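Local atomic coordinates of CheA (Treponema denticola, PDB entry 6Y1Y), a protein that probably relays signals from chemoreceptors to the flagellar motors as a histidine kinase that phosphorylates itself and passes the phosphate to CheB or CheY. Residues Asn15-Thr20 and Gly116-Gly121; Ser45-Asp50 and Leu87-Asp92; Ile32-Leu37 and Lys98-Lys103. All blocks are in the same frame, centred on the assembly; numbering follows the deposited sequence.

Interaction 1 (Asn15-Thr20 and Gly116-Gly121); sequences NLVSET and GELQEG
Leu16 lays its two methyl groups against the stem of Glu117, where helix 7-67 and helix 93-125 run side by side as the two arms of an antiparallel hairpin. Paired with its copy in the second subunit, this hairpin makes the four-helix bundle characteristic of the CheA dimerization domain. The axes of segments 15-20 and 116-121 come within 10.2 Å, their directions at 152°, and Leu16 faces Leu118 as the nearest backbone pair.

The Leu16 and Glu117 side chains cross at about a right angle. Leu16 CD1 lies 3.7 Å from Glu117 CB, while Leu16 CD2 is pressed up to Glu117 OE1 at 3.2 Å, a tight meeting of methyl and carboxylate. That oxygen also has a true partner: Glu117 OE1 is salt-bridged to Arg113, one turn earlier on the same helix. Glu19 uses its OE1 for the same arginine. Arg113 thus stands between two carboxylates, and its charge would be expected to offset their mutual repulsion.

Leu118 covers the other flank. With CG anti to its carbonyl carbon (chi1 -81°), it forks toward helix 7-67, CD2 resting 3.8 Å from Leu16 CB and 4.1 Å from Val17 CG2. The second subunit joins the same packing: Leu118 also packs on Val17 of the second subunit, and Val17 on Gln119 of the second subunit, so the leucine serves the hairpin and the dimer at once.

The other branch, Leu118 CD1, lies 3.5 Å from Thr20 OG1, an apolar neighbour for a hydroxyl whose hydrogen bond is made within its own helix. Thr20 OG1 donates to Leu16 O at 2.9 Å, and it meets that oxygen from the opposite face of the carbonyl plane to Thr20 N, the regular helical donor.

Interaction 2 (Ser45-Asp50 and Leu87-Asp92); sequences STIYKD and LEVFGD
Tyr48 swings its ring off helix 7-67 with CG anti to the backbone N (chi1 167°), and Phe90, whose CG lies beside its own backbone N (chi1 -67°), extends to meet it. Phe90 belongs to a type I beta turn, Glu88 to Gly91, in the linker that interrupts the second arm of the bundle between helix 72-87 and helix 93-125. The contact therefore seats the turn between two shorter helices against one long, unbroken helix.

The two rings meet obliquely, their planes at 41° and centroids 5.8 Å apart, with Phe90 CE2 3.8 Å from Tyr48 CD1. Phe90 also reaches the backbone one turn back, its CE1 lying 3.7 Å from Ser45 N.

Val89 comes at the ring from another direction: its CG1 sits in the plane of the Tyr48 ring, at the edge, and lies 3.9 Å from Tyr48 CB. The aromatic cluster continues across the dimer. Phe90 meets Phe90 of the second subunit, Tyr48 packs edge-to-face on Tyr48 of the second subunit, and the Tyr48 hydroxyl is hydrogen-bonded to Leu86 O of the second subunit.

Toward the outer side of the helix the valine's second branch packs on Ile47, with Val89 CG2 3.6 Å from Ile47 CG2.

Interaction 3 (Ile32-Leu37 and Lys98-Lys103); sequences IEFAEL and KAAVTK
Helix segments 32-37 and 98-103 run nearly antiparallel, at 160° between their directions and 10.2 Å between axes at the closest approach, with Glu33 opposite Ala100 as the nearest backbone pair. It is the spacing of two neighbouring helices in a bundle, and one small side chain sits at the middle of it.

Ala100 CB is that point. The methyl enters among three side chains of helix 7-67: Glu33 CD lies 3.5 Å, Phe34 CE1 3.6 Å and Leu37 CD1 3.7 Å from Ala100 CB. Glu33 has CG anti to the backbone N (chi1 -175°) and is extended beyond it, which carries its carboxylate across the gap and over the alanine. A water then completes the link, donating to Glu33 OE1 at 2.7 Å and to Ala100 O at 2.8 Å, joining the two segments by a polar bridge although no direct hydrogen bond crosses between them. Lys103 comes in at the outer end, its CD near the same carboxylate oxygen, but its NZ stays 4.4 Å from Glu33 OE1. That is too far for a salt bridge, so any attraction there is probably mild.

Phe34 works on the inner side. Its CZ approaches Ala100 C, and Val101 CA lies at the edge of the ring, in its plane; the Phe34 and Val101 side chains cross at about a right angle, Phe34 CZ reaching Val101 CG2 at 4.0 Å.

The inner face of this contact forms part of the core of the four-helix dimer. Phe34 stacks on Phe34 of the second subunit and packs on Phe104 of both chains, while Leu37 touches Phe93 and Met97 of helix 93-125 in its own chain and Met97 of the second subunit.

All three contacts clasp helix 7-67 to the returning part of the chain, interactions 1 and 3 through helix 93-125 and interaction 2 through the linker before it. Because the arms are antiparallel, the order is mirrored: interaction 1 joins the most distant residues, interaction 3 falls within its span, and interaction 2 lies innermost in sequence. In space they form a series, interaction 3 near the chain's centre, with centres about 26 Å from interaction 1 and 19 Å from interaction 2; interactions 1 and 2 are about 44 Å apart, centre to centre. None touches another, yet each also meets the second subunit, so the packing that closes the hairpin also contributes to the dimer at each level.

Interaction 1 (Asn15-Thr20 and Gly116-Gly121)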
ATOM      1  N   ASN B  15     -27.489  -7.234 -14.854  1.00 29.67           N
ATOM      2  CA  ASN B  15     -27.047  -5.927 -14.388  1.00 27.71           C
ATOM      3  C   ASN B  15     -26.192  -6.045 -13.135  1.00 29.27           C
ATOM      4  O   ASN B  15     -25.277  -5.240 -12.938  1.00 25.21           O
ATOM      5  CB  ASN B  15     -28.249  -5.013 -14.151  1.00 32.11           C
ATOM      6  CG  ASN B  15     -28.744  -4.369 -15.434  1.00 33.70           C
ATOM      7  OD1 ASN B  15     -28.309  -4.732 -16.531  1.00 37.49           O
ATOM      8  ND2 ASN B  15     -29.644  -3.401 -15.304  1.00 40.00           N
ATOM      9  N   LEU B  16     -26.496  -7.010 -12.261  1.00 23.04           N
ATOM     10  CA  LEU B  16     -25.637  -7.246 -11.103  1.00 24.39           C
ATOM     11  C   LEU B  16     -24.274  -7.774 -11.530  1.00 21.79           C
ATOM     12  O   LEU B  16     -23.245  -7.389 -10.959  1.00 20.00           O
ATOM     13  CB  LEU B  16     -26.309  -8.217 -10.131  1.00 21.99           C
ATOM     14  CG  LEU B  16     -27.320  -7.590  -9.166  1.00 27.99           C
ATOM     15  CD1 LEU B  16     -27.936  -8.652  -8.269  1.00 28.21           C
ATOM     16  CD2 LEU B  16     -26.663  -6.500  -8.333  1.00 29.80           C
ATOM     17  N   VAL B  17     -24.239  -8.651 -12.538  1.00 22.19           N
ATOM     18  CA  VAL B  17     -22.957  -9.169 -13.002  1.00 17.81           C
ATOM     19  C   VAL B  17     -22.167  -8.064 -13.696  1.00 22.24           C
ATOM     20  O   VAL B  17     -20.941  -7.973 -13.560  1.00 19.29           O
ATOM     21  CB  VAL B  17     -23.164 -10.388 -13.923  1.00 22.81           C
ATOM     22  CG1 VAL B  17     -21.843 -10.819 -14.555  1.00 24.14           C
ATOM     23  CG2 VAL B  17     -23.800 -11.541 -13.156  1.00 21.86           C
ATOM     24  N   SER B  18     -22.865  -7.172 -14.403  1.00 24.45           N
ATOM     25  CA  SER B  18     -22.198  -6.012 -14.990  1.00 24.37           C
ATOM     26  C   SER B  18     -21.544  -5.148 -13.918  1.00 20.64           C
ATOM     27  O   SER B  18     -20.397  -4.705 -14.081  1.00 22.17           O
ATOM     28  CB  SER B  18     -23.199  -5.192 -15.811  1.00 21.50           C
ATOM     29  OG  SER B  18     -22.621  -3.981 -16.249  1.00 28.92           O
ATOM     30  N   GLU B  19     -22.254  -4.892 -12.816  1.00 21.02           N
ATOM     31  CA  GLU B  19     -21.666  -4.148 -11.704  1.00 18.28           C
ATOM     32  C   GLU B  19     -20.462  -4.877 -11.126  1.00 18.62           C
ATOM     33  O   GLU B  19     -19.503  -4.243 -10.667  1.00 16.88           O
ATOM     34  CB  GLU B  19     -22.696  -3.925 -10.600  1.00 20.61           C
ATOM     35  CG  GLU B  19     -23.763  -2.886 -10.864  1.00 29.27           C
ATOM     36  CD  GLU B  19     -24.574  -2.609  -9.611  1.00 34.40           C
ATOM     37  OE1 GLU B  19     -24.089  -1.840  -8.752  1.00 36.02           O
ATOM     38  OE2 GLU B  19     -25.681  -3.178  -9.472  1.00 41.68           O
ATOM     39  N   THR B  20     -20.522  -6.211 -11.090  1.00 17.55           N
ATOM     40  CA  THR B  20     -19.403  -6.998 -10.585  1.00 16.50           C
ATOM     41  C   THR B  20     -18.182  -6.828 -11.468  1.00 15.13           C
ATOM     42  O   THR B  20     -17.062  -6.662 -10.970  1.00 15.10           O
ATOM     43  CB  THR B  20     -19.786  -8.478 -10.505  1.00 16.09           C
ATOM     44  OG1 THR B  20     -20.964  -8.633  -9.700  1.00 17.07           O
ATOM     45  CG2 THR B  20     -18.661  -9.292  -9.892  1.00 14.92           C
ATOM     46  N   GLY B 116     -23.894  -9.585  -1.880  1.00 22.11           N
ATOM     47  CA  GLY B 116     -25.134  -9.860  -1.173  1.00 26.68           C
ATOM     48  C   GLY B 116     -26.333  -9.890  -2.100  1.00 24.34           C
ATOM     49  O   GLY B 116     -27.204 -10.758  -1.982  1.00 24.27           O
ATOM     50  N   GLU B 117     -26.391  -8.949  -3.042  1.00 22.64           N
ATOM     51  CA  GLU B 117     -27.485  -8.924  -4.005  1.00 23.48           C
ATOM     52  C   GLU B 117     -27.420 -10.120  -4.948  1.00 26.60           C
ATOM     53  O   GLU B 117     -28.458 -10.691  -5.306  1.00 25.45           O
ATOM     54  CB  GLU B 117     -27.456  -7.617  -4.797  1.00 26.94           C
ATOM     55  CG  GLU B 117     -27.864  -6.389  -3.993  1.00 31.84           C
ATOM     56  CD  GLU B 117     -28.094  -5.173  -4.875  1.00 39.53           C
ATOM     57  OE1 GLU B 117     -27.169  -4.787  -5.621  1.00 37.08           O
ATOM     58  OE2 GLU B 117     -29.205  -4.604  -4.825  1.00 48.27           O
ATOM     59  N   LEU B 118     -26.213 -10.501  -5.377  1.00 22.34           N
ATOM     60  CA  LEU B 118     -26.062 -11.682  -6.224  1.00 20.91           C
ATOM     61  C   LEU B 118     -26.560 -12.933  -5.518  1.00 24.22           C
ATOM     62  O   LEU B 118     -27.203 -13.789  -6.136  1.00 26.88           O
ATOM     63  CB  LEU B 118     -24.602 -11.863  -6.635  1.00 22.24           C
ATOM     64  CG  LEU B 118     -24.052 -11.034  -7.795  1.00 18.81           C
ATOM     65  CD1 LEU B 118     -22.533 -11.131  -7.797  1.00 22.55           C
ATOM     66  CD2 LEU B 118     -24.620 -11.480  -9.132  1.00 22.25           C
ATOM     67  N   GLN B 119     -26.256 -13.063  -4.225  1.00 24.42           N
ATOM     68  CA  GLN B 119     -26.642 -14.265  -3.495  1.00 24.43           C
ATOM     69  C   GLN B 119     -28.154 -14.420  -3.479  1.00 25.83           C
ATOM     70  O   GLN B 119     -28.687 -15.481  -3.826  1.00 24.26           O
ATOM     71  CB  GLN B 119     -26.088 -14.207  -2.075  1.00 27.31           C
ATOM     72  CG  GLN B 119     -26.201 -15.501  -1.301  1.00 34.00           C
ATOM     73  CD  GLN B 119     -25.098 -15.639  -0.270  1.00 35.87           C
ATOM     74  OE1 GLN B 119     -24.029 -16.178  -0.557  1.00 38.40           O
ATOM     75  NE2 GLN B 119     -25.347 -15.138   0.934  1.00 37.78           N
ATOM     76  N   GLU B 120     -28.867 -13.355  -3.118  1.00 27.34           N
ATOM     77  CA  GLU B 120     -30.322 -13.434  -3.103  1.00 27.77           C
ATOM     78  C   GLU B 120     -30.877 -13.514  -4.518  1.00 29.34           C
ATOM     79  O   GLU B 120     -31.847 -14.237  -4.769  1.00 26.07           O
ATOM     80  CB  GLU B 120     -30.907 -12.240  -2.353  1.00 29.20           C
ATOM     81  CG  GLU B 120     -30.391 -12.102  -0.928  1.00 34.52           C
ATOM     82  CD  GLU B 120     -31.099 -13.026   0.056  1.00 43.31           C
ATOM     83  OE1 GLU B 120     -31.897 -13.885  -0.386  1.00 40.89           O
ATOM     84  OE2 GLU B 120     -30.849 -12.892   1.276  1.00 44.25           O
ATOM     85  N   GLY B 121     -30.258 -12.801  -5.461  1.00 25.48           N
ATOM     86  CA  GLY B 121     -30.755 -12.807  -6.829  1.00 22.24           C
ATOM     87  C   GLY B 121     -30.680 -14.174  -7.482  1.00 26.14           C
ATOM     88  O   GLY B 121     -31.630 -14.620  -8.131  1.00 25.54           O
TER

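Interaction 2 (Ser45-Asp50 and Leu87-Asp92)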
ATOM      1  N   SER B  45      13.365   4.407  -1.061  1.00 10.01           N
ATOM      2  CA  SER B  45      14.047   3.875   0.124  1.00  9.15           C
ATOM      3  C   SER B  45      15.541   3.715  -0.131  1.00 10.46           C
ATOM      4  O   SER B  45      16.362   3.938   0.768  1.00  9.97           O
ATOM      5  CB  SER B  45      13.424   2.532   0.520  1.00 13.13           C
ATOM      6  OG  SER B  45      14.111   1.936   1.618  1.00 20.13           O
ATOM      7  N   THR B  46      15.910   3.274  -1.333  1.00  9.52           N
ATOM      8  CA  THR B  46      17.324   3.206  -1.689  1.00  9.88           C
ATOM      9  C   THR B  46      17.977   4.584  -1.597  1.00  8.76           C
ATOM     10  O   THR B  46      19.083   4.730  -1.058  1.00  9.54           O
ATOM     11  CB  THR B  46      17.466   2.626  -3.098  1.00 13.74           C
ATOM     12  OG1 THR B  46      16.853   1.328  -3.143  1.00 13.89           O
ATOM     13  CG2 THR B  46      18.939   2.498  -3.477  1.00 16.51           C
ATOM     14  N   ILE B  47      17.299   5.613  -2.109  1.00 10.49           N
ATOM     15  CA  ILE B  47      17.820   6.973  -2.020  1.00  7.99           C
ATOM     16  C   ILE B  47      17.831   7.439  -0.570  1.00  8.65           C
ATOM     17  O   ILE B  47      18.790   8.086  -0.112  1.00  9.51           O
ATOM     18  CB  ILE B  47      17.009   7.917  -2.929  1.00  6.47           C
ATOM     19  CG1 ILE B  47      16.973   7.399  -4.374  1.00 10.34           C
ATOM     20  CG2 ILE B  47      17.605   9.315  -2.911  1.00 10.89           C
ATOM     21  CD1 ILE B  47      18.337   7.073  -4.936  1.00 13.02           C
ATOM     22  N   TYR B  48      16.783   7.091   0.185  1.00  9.12           N
ATOM     23  CA  TYR B  48      16.724   7.486   1.589  1.00  8.55           C
ATOM     24  C   TYR B  48      17.920   6.947   2.359  1.00  9.09           C
ATOM     25  O   TYR B  48      18.537   7.675   3.147  1.00  8.15           O
ATOM     26  CB  TYR B  48      15.415   6.964   2.212  1.00  6.68           C
ATOM     27  CG  TYR B  48      15.361   7.022   3.735  1.00  7.24           C
ATOM     28  CD1 TYR B  48      14.953   8.175   4.377  1.00  9.26           C
ATOM     29  CD2 TYR B  48      15.715   5.920   4.514  1.00  9.97           C
ATOM     30  CE1 TYR B  48      14.917   8.251   5.766  1.00  8.98           C
ATOM     31  CE2 TYR B  48      15.680   5.984   5.918  1.00  7.11           C
ATOM     32  CZ  TYR B  48      15.277   7.156   6.518  1.00  8.47           C
ATOM     33  OH  TYR B  48      15.235   7.245   7.892  1.00  8.16           O
ATOM     34  N   LYS B  49      18.291   5.683   2.120  1.00  8.05           N
ATOM     35  CA  LYS B  49      19.416   5.107   2.843  1.00  9.58           C
ATOM     36  C   LYS B  49      20.731   5.738   2.394  1.00  7.25           C
ATOM     37  O   LYS B  49      21.619   5.973   3.215  1.00  9.92           O
ATOM     38  CB  LYS B  49      19.432   3.590   2.663  1.00  9.13           C
ATOM     39  CG  LYS B  49      18.305   2.889   3.417  1.00 11.05           C
ATOM     40  CD  LYS B  49      18.370   1.378   3.235  1.00 14.72           C
ATOM     41  CE  LYS B  49      17.035   0.763   3.602  1.00 17.32           C
ATOM     42  NZ  LYS B  49      16.996  -0.703   3.350  1.00 28.78           N
ATOM     43  N   ASP B  50      20.864   6.040   1.096  1.00  8.34           N
ATOM     44  CA  ASP B  50      22.074   6.713   0.615  1.00  9.98           C
ATOM     45  C   ASP B  50      22.230   8.077   1.277  1.00  8.00           C
ATOM     46  O   ASP B  50      23.320   8.435   1.748  1.00  9.10           O
ATOM     47  CB  ASP B  50      22.021   6.862  -0.908  1.00 11.11           C
ATOM     48  CG  ASP B  50      23.230   7.598  -1.469  1.00 10.81           C
ATOM     49  OD1 ASP B  50      24.353   7.072  -1.329  1.00 14.18           O
ATOM     50  OD2 ASP B  50      23.060   8.704  -2.046  1.00 13.45           O
ATOM     51  N   LEU B  87      14.501  15.028   3.996  1.00  7.80           N
ATOM     52  CA  LEU B  87      13.113  15.186   4.416  1.00  7.46           C
ATOM     53  C   LEU B  87      12.139  14.990   3.265  1.00  9.55           C
ATOM     54  O   LEU B  87      10.991  14.596   3.487  1.00  9.86           O
ATOM     55  CB  LEU B  87      12.889  16.567   5.030  1.00  8.81           C
ATOM     56  CG  LEU B  87      13.583  16.882   6.345  1.00  9.14           C
ATOM     57  CD1 LEU B  87      13.246  18.306   6.717  1.00 10.25           C
ATOM     58  CD2 LEU B  87      13.083  15.926   7.422  1.00  9.82           C
ATOM     59  N   GLU B  88      12.558  15.265   2.034  1.00  8.47           N
ATOM     60  CA  GLU B  88      11.626  15.244   0.912  1.00  9.63           C
ATOM     61  C   GLU B  88      11.771  14.009   0.047  1.00  7.81           C
ATOM     62  O   GLU B  88      11.110  13.924  -0.986  1.00  9.43           O
ATOM     63  CB  GLU B  88      11.830  16.499   0.041  1.00 10.72           C
ATOM     64  CG  GLU B  88      11.590  17.801   0.803  1.00 11.82           C
ATOM     65  CD  GLU B  88      11.759  19.052  -0.056  1.00 15.73           C
ATOM     66  OE1 GLU B  88      12.564  19.034  -1.010  1.00 16.61           O
ATOM     67  OE2 GLU B  88      11.074  20.062   0.239  1.00 17.66           O
ATOM     68  N   VAL B  89      12.552  13.014   0.486  1.00  7.35           N
ATOM     69  CA  VAL B  89      12.936  11.954  -0.449  1.00  8.85           C
ATOM     70  C   VAL B  89      11.744  11.096  -0.886  1.00  7.54           C
ATOM     71  O   VAL B  89      11.726  10.602  -2.026  1.00  9.66           O
ATOM     72  CB  VAL B  89      14.086  11.109   0.135  1.00  9.41           C
ATOM     73  CG1 VAL B  89      13.636  10.310   1.320  1.00 10.62           C
ATOM     74  CG2 VAL B  89      14.698  10.194  -0.932  1.00 12.52           C
ATOM     75  N   PHE B  90      10.726  10.925  -0.051  1.00  7.72           N
ATOM     76  CA  PHE B  90       9.552  10.161  -0.471  1.00  7.32           C
ATOM     77  C   PHE B  90       8.463  11.034  -1.070  1.00  6.85           C
ATOM     78  O   PHE B  90       7.427  10.499  -1.490  1.00  9.49           O
ATOM     79  CB  PHE B  90       8.969   9.349   0.700  1.00  7.41           C
ATOM     80  CG  PHE B  90       9.865   8.243   1.172  1.00  8.19           C
ATOM     81  CD1 PHE B  90       9.836   7.000   0.555  1.00  8.19           C
ATOM     82  CD2 PHE B  90      10.751   8.457   2.223  1.00  9.38           C
ATOM     83  CE1 PHE B  90      10.676   5.976   0.977  1.00  8.92           C
ATOM     84  CE2 PHE B  90      11.593   7.431   2.657  1.00  9.78           C
ATOM     85  CZ  PHE B  90      11.560   6.200   2.029  1.00  9.43           C
ATOM     86  N   GLY B  91       8.671  12.353  -1.126  1.00  8.47           N
ATOM     87  CA  GLY B  91       7.673  13.216  -1.740  1.00 10.10           C
ATOM     88  C   GLY B  91       6.325  13.042  -1.069  1.00  8.83           C
ATOM     89  O   GLY B  91       6.208  13.018   0.161  1.00 10.02           O
ATOM     90  N   ASP B  92       5.290  12.896  -1.893  1.00 11.42           N
ATOM     91  CA  ASP B  92       3.925  12.769  -1.419  1.00 12.10           C
ATOM     92  C   ASP B  92       3.499  11.319  -1.239  1.00 12.22           C
ATOM     93  O   ASP B  92       2.300  11.033  -1.305  1.00 12.50           O
ATOM     94  CB  ASP B  92       2.967  13.470  -2.380  1.00 14.74           C
ATOM     95  CG  ASP B  92       3.176  14.971  -2.416  1.00 24.93           C
ATOM     96  OD1 ASP B  92       3.394  15.570  -1.337  1.00 31.43           O
ATOM     97  OD2 ASP B  92       3.138  15.551  -3.522  1.00 36.40           O
TER

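Interaction 3 (Ile32-Leu37 and Lys98-Lys103)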
ATOM      1  N   ILE B  32      -2.660  -2.581  -9.440  1.00 13.58           N
ATOM      2  CA  ILE B  32      -1.584  -1.927 -10.182  1.00 13.63           C
ATOM      3  C   ILE B  32      -1.098  -0.702  -9.427  1.00 14.30           C
ATOM      4  O   ILE B  32       0.109  -0.427  -9.365  1.00 14.05           O
ATOM      5  CB  ILE B  32      -2.064  -1.578 -11.601  1.00 13.60           C
ATOM      6  CG1 ILE B  32      -2.291  -2.867 -12.395  1.00 18.45           C
ATOM      7  CG2 ILE B  32      -1.055  -0.676 -12.290  1.00 17.08           C
ATOM      8  CD1 ILE B  32      -3.364  -2.739 -13.455  1.00 17.89           C
ATOM      9  N   GLU B  33      -2.027   0.042  -8.829  1.00 12.49           N
ATOM     10  CA  GLU B  33      -1.652   1.213  -8.043  1.00 13.73           C
ATOM     11  C   GLU B  33      -0.735   0.829  -6.889  1.00 15.04           C
ATOM     12  O   GLU B  33       0.289   1.487  -6.649  1.00 12.31           O
ATOM     13  CB  GLU B  33      -2.916   1.906  -7.535  1.00 12.78           C
ATOM     14  CG  GLU B  33      -2.679   3.205  -6.816  1.00 17.14           C
ATOM     15  CD  GLU B  33      -3.938   4.040  -6.676  1.00 22.54           C
ATOM     16  OE1 GLU B  33      -5.054   3.490  -6.805  1.00 16.98           O
ATOM     17  OE2 GLU B  33      -3.806   5.259  -6.429  1.00 29.18           O
ATOM     18  N   PHE B  34      -1.063  -0.252  -6.177  1.00 11.52           N
ATOM     19  CA  PHE B  34      -0.216  -0.643  -5.058  1.00 11.24           C
ATOM     20  C   PHE B  34       1.099  -1.245  -5.539  1.00 12.27           C
ATOM     21  O   PHE B  34       2.123  -1.100  -4.864  1.00 10.76           O
ATOM     22  CB  PHE B  34      -0.949  -1.613  -4.131  1.00 11.83           C
ATOM     23  CG  PHE B  34      -1.995  -0.955  -3.273  1.00  9.51           C
ATOM     24  CD1 PHE B  34      -1.642   0.023  -2.350  1.00 11.61           C
ATOM     25  CD2 PHE B  34      -3.327  -1.344  -3.367  1.00  9.84           C
ATOM     26  CE1 PHE B  34      -2.604   0.630  -1.559  1.00 12.39           C
ATOM     27  CE2 PHE B  34      -4.296  -0.739  -2.587  1.00 11.03           C
ATOM     28  CZ  PHE B  34      -3.934   0.246  -1.678  1.00 10.88           C
ATOM     29  N   ALA B  35       1.098  -1.934  -6.685  1.00 12.61           N
ATOM     30  CA  ALA B  35       2.372  -2.406  -7.222  1.00 15.23           C
ATOM     31  C   ALA B  35       3.277  -1.237  -7.588  1.00 15.47           C
ATOM     32  O   ALA B  35       4.485  -1.282  -7.333  1.00 15.79           O
ATOM     33  CB  ALA B  35       2.149  -3.310  -8.433  1.00 14.87           C
ATOM     34  N   GLU B  36       2.708  -0.176  -8.180  1.00 13.80           N
ATOM     35  CA  GLU B  36       3.484   1.031  -8.475  1.00 14.01           C
ATOM     36  C   GLU B  36       4.011   1.674  -7.200  1.00 13.45           C
ATOM     37  O   GLU B  36       5.143   2.174  -7.166  1.00 13.95           O
ATOM     38  CB  GLU B  36       2.628   2.053  -9.228  1.00 13.46           C
ATOM     39  CG  GLU B  36       2.146   1.645 -10.609  1.00 24.36           C
ATOM     40  CD  GLU B  36       1.199   2.677 -11.206  1.00 28.15           C
ATOM     41  OE1 GLU B  36       0.796   3.608 -10.471  1.00 33.51           O
ATOM     42  OE2 GLU B  36       0.852   2.562 -12.401  1.00 32.46           O
ATOM     43  N   LEU B  37       3.186   1.702  -6.153  1.00 11.85           N
ATOM     44  CA  LEU B  37       3.612   2.275  -4.880  1.00 10.38           C
ATOM     45  C   LEU B  37       4.718   1.445  -4.237  1.00 11.32           C
ATOM     46  O   LEU B  37       5.646   2.001  -3.636  1.00 11.36           O
ATOM     47  CB  LEU B  37       2.409   2.410  -3.948  1.00 12.31           C
ATOM     48  CG  LEU B  37       1.500   3.603  -4.264  1.00 11.81           C
ATOM     49  CD1 LEU B  37       0.164   3.488  -3.549  1.00 16.09           C
ATOM     50  CD2 LEU B  37       2.197   4.897  -3.864  1.00 14.26           C
ATOM     51  N   LYS B  98      -2.330   6.716   1.025  1.00  9.53           N
ATOM     52  CA  LYS B  98      -3.631   6.836   1.672  1.00 10.25           C
ATOM     53  C   LYS B  98      -4.756   6.870   0.645  1.00  9.62           C
ATOM     54  O   LYS B  98      -5.784   6.212   0.816  1.00  9.22           O
ATOM     55  CB  LYS B  98      -3.677   8.084   2.556  1.00 10.33           C
ATOM     56  CG  LYS B  98      -4.886   8.040   3.484  1.00 13.97           C
ATOM     57  CD  LYS B  98      -4.931   9.200   4.459  1.00 12.95           C
ATOM     58  CE  LYS B  98      -6.127   9.019   5.375  1.00 17.23           C
ATOM     59  NZ  LYS B  98      -6.286  10.137   6.351  1.00 18.99           N
ATOM     60  N   ALA B  99      -4.580   7.630  -0.432  1.00  9.33           N
ATOM     61  CA  ALA B  99      -5.618   7.690  -1.458  1.00  9.07           C
ATOM     62  C   ALA B  99      -5.844   6.326  -2.097  1.00  8.69           C
ATOM     63  O   ALA B  99      -6.982   5.966  -2.411  1.00 10.20           O
ATOM     64  CB  ALA B  99      -5.252   8.737  -2.513  1.00 12.44           C
ATOM     65  N   ALA B 100      -4.773   5.560  -2.307  1.00  9.60           N
ATOM     66  CA  ALA B 100      -4.929   4.238  -2.897  1.00  9.06           C
ATOM     67  C   ALA B 100      -5.709   3.315  -1.968  1.00  8.45           C
ATOM     68  O   ALA B 100      -6.555   2.532  -2.432  1.00 10.69           O
ATOM     69  CB  ALA B 100      -3.560   3.646  -3.227  1.00  8.02           C
ATOM     70  N   VAL B 101      -5.456   3.403  -0.651  1.00  7.79           N
ATOM     71  CA  VAL B 101      -6.220   2.611   0.316  1.00  9.57           C
ATOM     72  C   VAL B 101      -7.686   3.015   0.291  1.00  8.69           C
ATOM     73  O   VAL B 101      -8.582   2.162   0.267  1.00  8.47           O
ATOM     74  CB  VAL B 101      -5.628   2.752   1.737  1.00  8.18           C
ATOM     75  CG1 VAL B 101      -6.518   2.026   2.759  1.00 11.27           C
ATOM     76  CG2 VAL B 101      -4.198   2.210   1.787  1.00 11.92           C
ATOM     77  N   THR B 102      -7.958   4.319   0.254  1.00  9.29           N
ATOM     78  CA  THR B 102      -9.340   4.797   0.243  1.00  8.50           C
ATOM     79  C   THR B 102     -10.110   4.281  -0.972  1.00  9.47           C
ATOM     80  O   THR B 102     -11.264   3.839  -0.846  1.00  9.34           O
ATOM     81  CB  THR B 102      -9.325   6.326   0.281  1.00  8.50           C
ATOM     82  OG1 THR B 102      -8.868   6.744   1.577  1.00 10.84           O
ATOM     83  CG2 THR B 102     -10.715   6.898   0.001  1.00 10.76           C
ATOM     84  N   LYS B 103      -9.490   4.322  -2.151  1.00  8.74           N
ATOM     85  CA  LYS B 103     -10.143   3.819  -3.356  1.00  9.68           C
ATOM     86  C   LYS B 103     -10.409   2.319  -3.261  1.00  9.70           C
ATOM     87  O   LYS B 103     -11.504   1.843  -3.600  1.00 10.60           O
ATOM     88  CB  LYS B 103      -9.271   4.137  -4.567  1.00 10.82           C
ATOM     89  CG  LYS B 103      -9.800   3.584  -5.872  1.00 17.22           C
ATOM     90  CD  LYS B 103      -8.846   3.880  -7.013  1.00 19.47           C
ATOM     91  CE  LYS B 103      -9.339   3.230  -8.307  1.00 29.28           C
ATOM     92  NZ  LYS B 103      -8.554   3.672  -9.496  1.00 33.07           N
TER
HETATM   93  O   HOH W   1      -6.382   1.858  -5.192  1.00 13.85           O